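Local coordinates for protein DNA polymerase (Bacillus phage phi29, PDB 1XI1) that copies the viral genome by protein-primed, strand-displacing DNA synthesis of high processivity and fidelity and, in its natural form, proofreads with a 3'-5' exonuclease, at residues Glu244-Asp249 and Thr465-Val470; Ser487-Ala492 and Tyr500-Tyr505. The protein carries 2 engineered substitutions. All coordinates share one frame; numbering follows the deposited sequence.

Interaction 1. Residues Glu244-Asp249 and Thr465-Val470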
loop_
_atom_site.group_PDB
_atom_site.type_symbol
_atom_site.label_atom_id
_atom_site.label_comp_id
_atom_site.label_asym_id
_atom_site.label_seq_id
_atom_site.Cartn_x
_atom_site.Cartn_y
_atom_site.Cartn_z
ATOM N N GLU C 244 -14.842 -26.743 -5.979
ATOM C CA GLU C 244 -13.559 -27.405 -6.156
ATOM C C GLU C 244 -12.636 -26.591 -7.052
ATOM O O GLU C 244 -12.819 -26.541 -8.267
ATOM C CB GLU C 244 -13.761 -28.811 -6.738
ATOM C CG GLU C 244 -14.374 -29.816 -5.756
ATOM C CD GLU C 244 -13.400 -30.918 -5.326
ATOM O OE1 GLU C 244 -13.096 -31.816 -6.145
ATOM O OE2 GLU C 244 -12.930 -30.881 -4.167
ATOM N N GLY C 245 -11.648 -25.950 -6.431
ATOM C CA GLY C 245 -10.694 -25.142 -7.165
ATOM C C GLY C 245 -9.405 -25.041 -6.378
ATOM O O GLY C 245 -9.357 -25.443 -5.217
ATOM N N MET C 246 -8.359 -24.508 -7.002
ATOM C CA MET C 246 -7.069 -24.357 -6.342
ATOM C C MET C 246 -6.589 -22.926 -6.534
ATOM O O MET C 246 -7.033 -22.231 -7.447
ATOM C CB MET C 246 -6.028 -25.287 -6.962
ATOM C CG MET C 246 -6.594 -26.492 -7.650
ATOM S SD MET C 246 -5.358 -27.212 -8.725
ATOM C CE MET C 246 -4.115 -27.685 -7.544
ATOM N N VAL C 247 -5.656 -22.506 -5.690
ATOM C CA VAL C 247 -5.107 -21.167 -5.760
ATOM C C VAL C 247 -3.585 -21.229 -5.686
ATOM O O VAL C 247 -3.009 -21.858 -4.789
ATOM C CB VAL C 247 -5.633 -20.297 -4.600
ATOM C CG1 VAL C 247 -4.963 -18.926 -4.628
ATOM C CG2 VAL C 247 -7.150 -20.151 -4.703
ATOM N N PHE C 248 -2.930 -20.579 -6.638
ATOM C CA PHE C 248 -1.479 -20.561 -6.660
ATOM C C PHE C 248 -1.011 -19.119 -6.488
ATOM O O PHE C 248 -1.540 -18.206 -7.125
ATOM C CB PHE C 248 -0.956 -21.134 -7.985
ATOM C CG PHE C 248 -1.327 -22.581 -8.224
ATOM C CD1 PHE C 248 -2.567 -22.922 -8.753
ATOM C CD2 PHE C 248 -0.412 -23.600 -7.950
ATOM C CE1 PHE C 248 -2.902 -24.270 -9.015
ATOM C CE2 PHE C 248 -0.730 -24.940 -8.204
ATOM C CZ PHE C 248 -1.982 -25.276 -8.742
ATOM N N ASP C 249 -0.028 -18.923 -5.615
ATOM C CA ASP C 249 0.530 -17.603 -5.331
ATOM C C ASP C 249 2.028 -17.630 -5.606
ATOM O O ASP C 249 2.699 -18.589 -5.243
ATOM C CB ASP C 249 0.309 -17.237 -3.855
ATOM C CG ASP C 249 -1.051 -16.621 -3.596
ATOM O OD1 ASP C 249 -2.051 -17.133 -4.143
ATOM O OD2 ASP C 249 -1.124 -15.630 -2.829
ATOM N N THR C 465 -8.733 -29.634 -8.763
ATOM C CA THR C 465 -7.878 -29.638 -7.589
ATOM C C THR C 465 -6.547 -30.244 -7.938
ATOM O O THR C 465 -5.705 -30.437 -7.069
ATOM C CB THR C 465 -8.498 -30.459 -6.435
ATOM O OG1 THR C 465 -8.445 -31.853 -6.757
ATOM C CG2 THR C 465 -9.963 -30.050 -6.211
ATOM N N GLU C 466 -6.359 -30.545 -9.221
ATOM C CA GLU C 466 -5.114 -31.141 -9.688
ATOM C C GLU C 466 -4.173 -30.119 -10.347
ATOM O O GLU C 466 -4.559 -29.428 -11.292
ATOM C CB GLU C 466 -5.431 -32.271 -10.670
ATOM C CG GLU C 466 -6.276 -33.385 -10.067
ATOM C CD GLU C 466 -5.633 -34.006 -8.834
ATOM O OE1 GLU C 466 -4.542 -34.607 -8.967
ATOM O OE2 GLU C 466 -6.216 -33.889 -7.731
ATOM N N ILE C 467 -2.947 -30.023 -9.832
ATOM C CA ILE C 467 -1.950 -29.107 -10.380
ATOM C C ILE C 467 -1.806 -29.355 -11.877
ATOM O O ILE C 467 -1.453 -30.452 -12.303
ATOM C CB ILE C 467 -0.569 -29.325 -9.733
ATOM C CG1 ILE C 467 -0.611 -28.921 -8.257
ATOM C CG2 ILE C 467 0.484 -28.558 -10.506
ATOM C CD1 ILE C 467 0.696 -29.174 -7.505
ATOM N N PRO C 468 -2.072 -28.338 -12.700
ATOM C CA PRO C 468 -1.948 -28.531 -14.148
ATOM C C PRO C 468 -0.569 -29.022 -14.573
ATOM O O PRO C 468 0.448 -28.676 -13.974
ATOM C CB PRO C 468 -2.285 -27.153 -14.707
ATOM C CG PRO C 468 -3.300 -26.650 -13.727
ATOM C CD PRO C 468 -2.661 -27.026 -12.392
ATOM N N ASP C 469 -0.544 -29.844 -15.613
ATOM C CA ASP C 469 0.704 -30.397 -16.111
ATOM C C ASP C 469 1.653 -29.289 -16.572
ATOM O O ASP C 469 2.850 -29.324 -16.276
ATOM C CB ASP C 469 0.416 -31.357 -17.272
ATOM C CG ASP C 469 1.106 -32.700 -17.105
ATOM O OD1 ASP C 469 2.344 -32.726 -16.914
ATOM O OD2 ASP C 469 0.403 -33.734 -17.170
ATOM N N VAL C 470 1.116 -28.305 -17.288
ATOM C CA VAL C 470 1.933 -27.204 -17.799
ATOM C C VAL C 470 2.538 -26.329 -16.709
ATOM O O VAL C 470 3.432 -25.527 -16.985
ATOM C CB VAL C 470 1.122 -26.279 -18.760
ATOM C CG1 VAL C 470 0.685 -27.051 -19.986
ATOM C CG2 VAL C 470 -0.089 -25.700 -18.044
#

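Interaction 2. Residues Ser487-Ala492 and Tyr500-Tyr505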
loop_
_atom_site.group_PDB
_atom_site.type_symbol
_atom_site.label_atom_id
_atom_site.label_comp_id
_atom_site.label_asym_id
_atom_site.label_seq_id
_atom_site.Cartn_x
_atom_site.Cartn_y
_atom_site.Cartn_z
ATOM N N SER C 487 -3.827 -23.226 -1.614
ATOM C CA SER C 487 -5.037 -23.773 -1.016
ATOM C C SER C 487 -5.906 -24.437 -2.032
ATOM O O SER C 487 -5.706 -24.286 -3.231
ATOM C CB SER C 487 -5.844 -22.668 -0.325
ATOM O OG SER C 487 -5.964 -21.534 -1.162
ATOM N N THR C 488 -6.865 -25.197 -1.572
ATOM C CA THR C 488 -7.836 -25.835 -2.435
ATOM C C THR C 488 -9.158 -25.529 -1.771
ATOM O O THR C 488 -9.235 -25.550 -0.541
ATOM C CB THR C 488 -7.637 -27.370 -2.507
ATOM O OG1 THR C 488 -6.249 -27.645 -2.766
ATOM C CG2 THR C 488 -8.495 -27.973 -3.596
ATOM N N PHE C 489 -10.190 -25.238 -2.559
ATOM C CA PHE C 489 -11.494 -24.935 -1.993
ATOM C C PHE C 489 -12.556 -25.892 -2.530
ATOM O O PHE C 489 -12.465 -26.380 -3.661
ATOM C CB PHE C 489 -11.879 -23.461 -2.271
ATOM C CG PHE C 489 -11.960 -23.094 -3.739
ATOM C CD1 PHE C 489 -13.010 -23.559 -4.510
ATOM C CD2 PHE C 489 -11.028 -22.232 -4.328
ATOM C CE1 PHE C 489 -13.158 -23.184 -5.819
ATOM C CE2 PHE C 489 -11.170 -21.844 -5.658
ATOM C CZ PHE C 489 -12.245 -22.329 -6.400
ATOM N N LYS C 490 -13.541 -26.185 -1.692
ATOM C CA LYS C 490 -14.638 -27.049 -2.087
ATOM C C LYS C 490 -15.652 -26.336 -3.000
ATOM O O LYS C 490 -16.275 -26.968 -3.836
ATOM C CB LYS C 490 -15.367 -27.547 -0.842
ATOM C CG LYS C 490 -16.542 -28.438 -1.162
ATOM C CD LYS C 490 -17.230 -28.917 0.103
ATOM C CE LYS C 490 -18.403 -29.828 -0.249
ATOM N NZ LYS C 490 -17.969 -30.981 -1.111
ATOM N N ARG C 491 -15.834 -25.031 -2.828
ATOM C CA ARG C 491 -16.812 -24.275 -3.613
ATOM C C ARG C 491 -16.426 -22.835 -3.414
ATOM O O ARG C 491 -15.725 -22.509 -2.450
ATOM C CB ARG C 491 -18.242 -24.512 -3.085
ATOM C CG ARG C 491 -18.455 -24.249 -1.579
ATOM C CD ARG C 491 -19.942 -24.254 -1.281
ATOM N NE ARG C 491 -20.244 -23.947 0.110
ATOM C CZ ARG C 491 -21.436 -23.541 0.527
ATOM N NH1 ARG C 491 -22.433 -23.396 -0.343
ATOM N NH2 ARG C 491 -21.624 -23.268 1.812
ATOM N N ALA C 492 -16.886 -21.982 -4.319
ATOM C CA ALA C 492 -16.555 -20.575 -4.259
ATOM C C ALA C 492 -17.511 -19.780 -5.135
ATOM O O ALA C 492 -18.313 -20.336 -5.899
ATOM C CB ALA C 492 -15.089 -20.366 -4.719
ATOM N N TYR C 500 -14.768 -12.117 -3.819
ATOM C CA TYR C 500 -15.156 -13.526 -3.880
ATOM C C TYR C 500 -15.191 -14.210 -2.515
ATOM O O TYR C 500 -14.697 -13.667 -1.524
ATOM C CB TYR C 500 -14.198 -14.281 -4.793
ATOM C CG TYR C 500 -12.773 -14.243 -4.308
ATOM C CD1 TYR C 500 -12.255 -15.260 -3.510
ATOM C CD2 TYR C 500 -11.951 -13.169 -4.622
ATOM C CE1 TYR C 500 -10.939 -15.203 -3.040
ATOM C CE2 TYR C 500 -10.643 -13.097 -4.161
ATOM C CZ TYR C 500 -10.139 -14.110 -3.376
ATOM O OH TYR C 500 -8.829 -14.031 -2.964
ATOM N N ILE C 501 -15.773 -15.408 -2.481
ATOM C CA ILE C 501 -15.876 -16.207 -1.255
ATOM C C ILE C 501 -15.495 -17.667 -1.522
ATOM O O ILE C 501 -15.839 -18.221 -2.568
ATOM C CB ILE C 501 -17.305 -16.215 -0.727
ATOM C CG1 ILE C 501 -18.239 -16.659 -1.851
ATOM C CG2 ILE C 501 -17.682 -14.841 -0.172
ATOM C CD1 ILE C 501 -19.680 -16.744 -1.446
ATOM N N GLN C 502 -14.812 -18.295 -0.566
ATOM C CA GLN C 502 -14.391 -19.688 -0.718
ATOM C C GLN C 502 -14.523 -20.501 0.572
ATOM O O GLN C 502 -14.468 -19.955 1.681
ATOM C CB GLN C 502 -12.921 -19.745 -1.168
ATOM C CG GLN C 502 -12.530 -18.688 -2.213
ATOM C CD GLN C 502 -11.071 -18.782 -2.650
ATOM O OE1 GLN C 502 -10.178 -18.819 -1.812
ATOM N NE2 GLN C 502 -10.826 -18.811 -3.967
ATOM N N ASP C 503 -14.706 -21.812 0.403
ATOM C CA ASP C 503 -14.748 -22.762 1.520
ATOM C C ASP C 503 -13.432 -23.541 1.402
ATOM O O ASP C 503 -13.304 -24.466 0.590
ATOM C CB ASP C 503 -15.940 -23.720 1.409
ATOM C CG ASP C 503 -17.209 -23.156 2.039
ATOM O OD1 ASP C 503 -17.126 -22.529 3.124
ATOM O OD2 ASP C 503 -18.296 -23.360 1.457
ATOM N N ILE C 504 -12.461 -23.149 2.218
ATOM C CA ILE C 504 -11.120 -23.729 2.212
ATOM C C ILE C 504 -10.882 -24.942 3.101
ATOM O O ILE C 504 -11.120 -24.892 4.313
ATOM C CB ILE C 504 -10.073 -22.682 2.649
ATOM C CG1 ILE C 504 -10.344 -21.333 1.969
ATOM C CG2 ILE C 504 -8.663 -23.199 2.363
ATOM C CD1 ILE C 504 -10.256 -21.335 0.475
ATOM N N TYR C 505 -10.362 -26.012 2.509
ATOM C CA TYR C 505 -10.065 -27.216 3.262
ATOM C C TYR C 505 -8.972 -26.863 4.265
ATOM O O TYR C 505 -7.867 -26.501 3.873
ATOM C CB TYR C 505 -9.565 -28.322 2.325
ATOM C CG TYR C 505 -10.574 -28.822 1.305
ATOM C CD1 TYR C 505 -10.420 -28.549 -0.061
ATOM C CD2 TYR C 505 -11.678 -29.575 1.704
ATOM C CE1 TYR C 505 -11.344 -29.013 -0.998
ATOM C CE2 TYR C 505 -12.607 -30.041 0.775
ATOM C CZ TYR C 505 -12.438 -29.759 -0.568
ATOM O OH TYR C 505 -13.364 -30.209 -1.478
HETATM O O HOH W 1 -19.868 -24.229 3.446
#

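Interaction 1. Residues Glu244-Asp249 and Thr465-Val470
Met246 lies across the backbone that leaves Thr465, and no hydrogen bond joins the two segments. Met246 CG sits 3.4 Å from Thr465 CA, tight for two carbons. The sulfur follows the peptide chain, with Met246 SD 3.5 Å from Glu466 O. A bend at the last torsion (chi3 63°) turns the methyl toward the backbone of residues 465-467, and Met246 CE comes to rest 3.2 Å from Thr465 O. The same methyl touches the side chain of Ile467, Met246 CE to Ile467 CG1 at 3.8 Å. Ile467 CG1 also lies at the edge of the Phe248 ring, in its plane, 3.9 Å from Phe248 CZ. Pro468 CD approaches Phe248 CZ obliquely, at 4.1 Å. At the other end, Thr465 CG2 packs against the carboxylate of Glu244, 3.6 Å from Glu244 OE1. The other carboxylate oxygen, OE2, is hydrogen-bonded to Tyr505. Farther out, Arg451 hydrogen-bonds to Glu466 O, and the ring of His485 meets that of Phe248. Glu244 and Gly245 both face Phe489, which makes a G1 beta bulge at the start of strand 245-250. This strand lies between strands 459-463 and 483-489 in the antiparallel sheet of the polymerization region. It carries Asp249, a ligand of the catalytic magnesium. The loop after strand 459-463 thus packs on one face of the family B polymerase palm.

Interaction 2. Residues Ser487-Ala492 and Tyr500-Tyr505
Asp503 grips Lys490 and Arg491 across the contact, and Tyr505 lies against Thr488 and Lys490; these two bury the most surface. Asp503 works through backbone and side chain. Asp503 O accepts Lys490 N at 2.9 Å, and Asp503 N donates to Arg491 O at 3.1 Å. Its carboxylate forms a salt bridge with Arg491, whose chain runs extended from CG to NE. The modelled NE to OD2 distance is very short, so its exact value is doubtful. The carboxylate and guanidinium planes are 23° apart, and one water links Asp503 OD2 to Arg491 NH2. Tyr505 N donates a hydrogen bond to Thr488 O at 3.3 Å. Tyr505 CG stands beside its backbone N (chi1 -65°), which turns the ring obliquely against residues 488-490, Tyr505 CD1 3.3 Å from Thr488 O. Tyr505 OH reaches Lys490 CB at 3.4 Å and is hydrogen-bonded to Glu244. Phe489 pairs with Ile504 and Ala492 with Gln502; a beta bulge shifts the register between. On their shared face, Phe489 CB touches Ile504 CD1 at 3.8 Å. The chain turns a corner at Lys490, passing from strand 483-489 into the hairpin of strands 491-496 and 499-507. Strand 523-529 flanks that hairpin beyond 499-507, with Phe526 against Asp503.

Following the chain, residues 244-249 come first, on a strand of the polymerization region. Interaction 1 closes a long loop when residues 465-470 return to them, after 215 intervening residues. Interaction 2 then opens at residues 487-492 and closes a short hairpin at 500-505. The two follow in series and neither nest nor cross. Their centres are about 12 Å apart, and they touch directly. Strands 245-250 and 483-489 are neighbours in one sheet, where Phe489 N probably donates a hydrogen bond to Gly245 O at 2.8 Å. Thr465 CG2 also packs on Thr488 CG2. Interaction 1 fixes the 465-470 loop to the sheet holding Asp249; interaction 2 joins that sheet to the curled one built on strands 491-496 and 499-507.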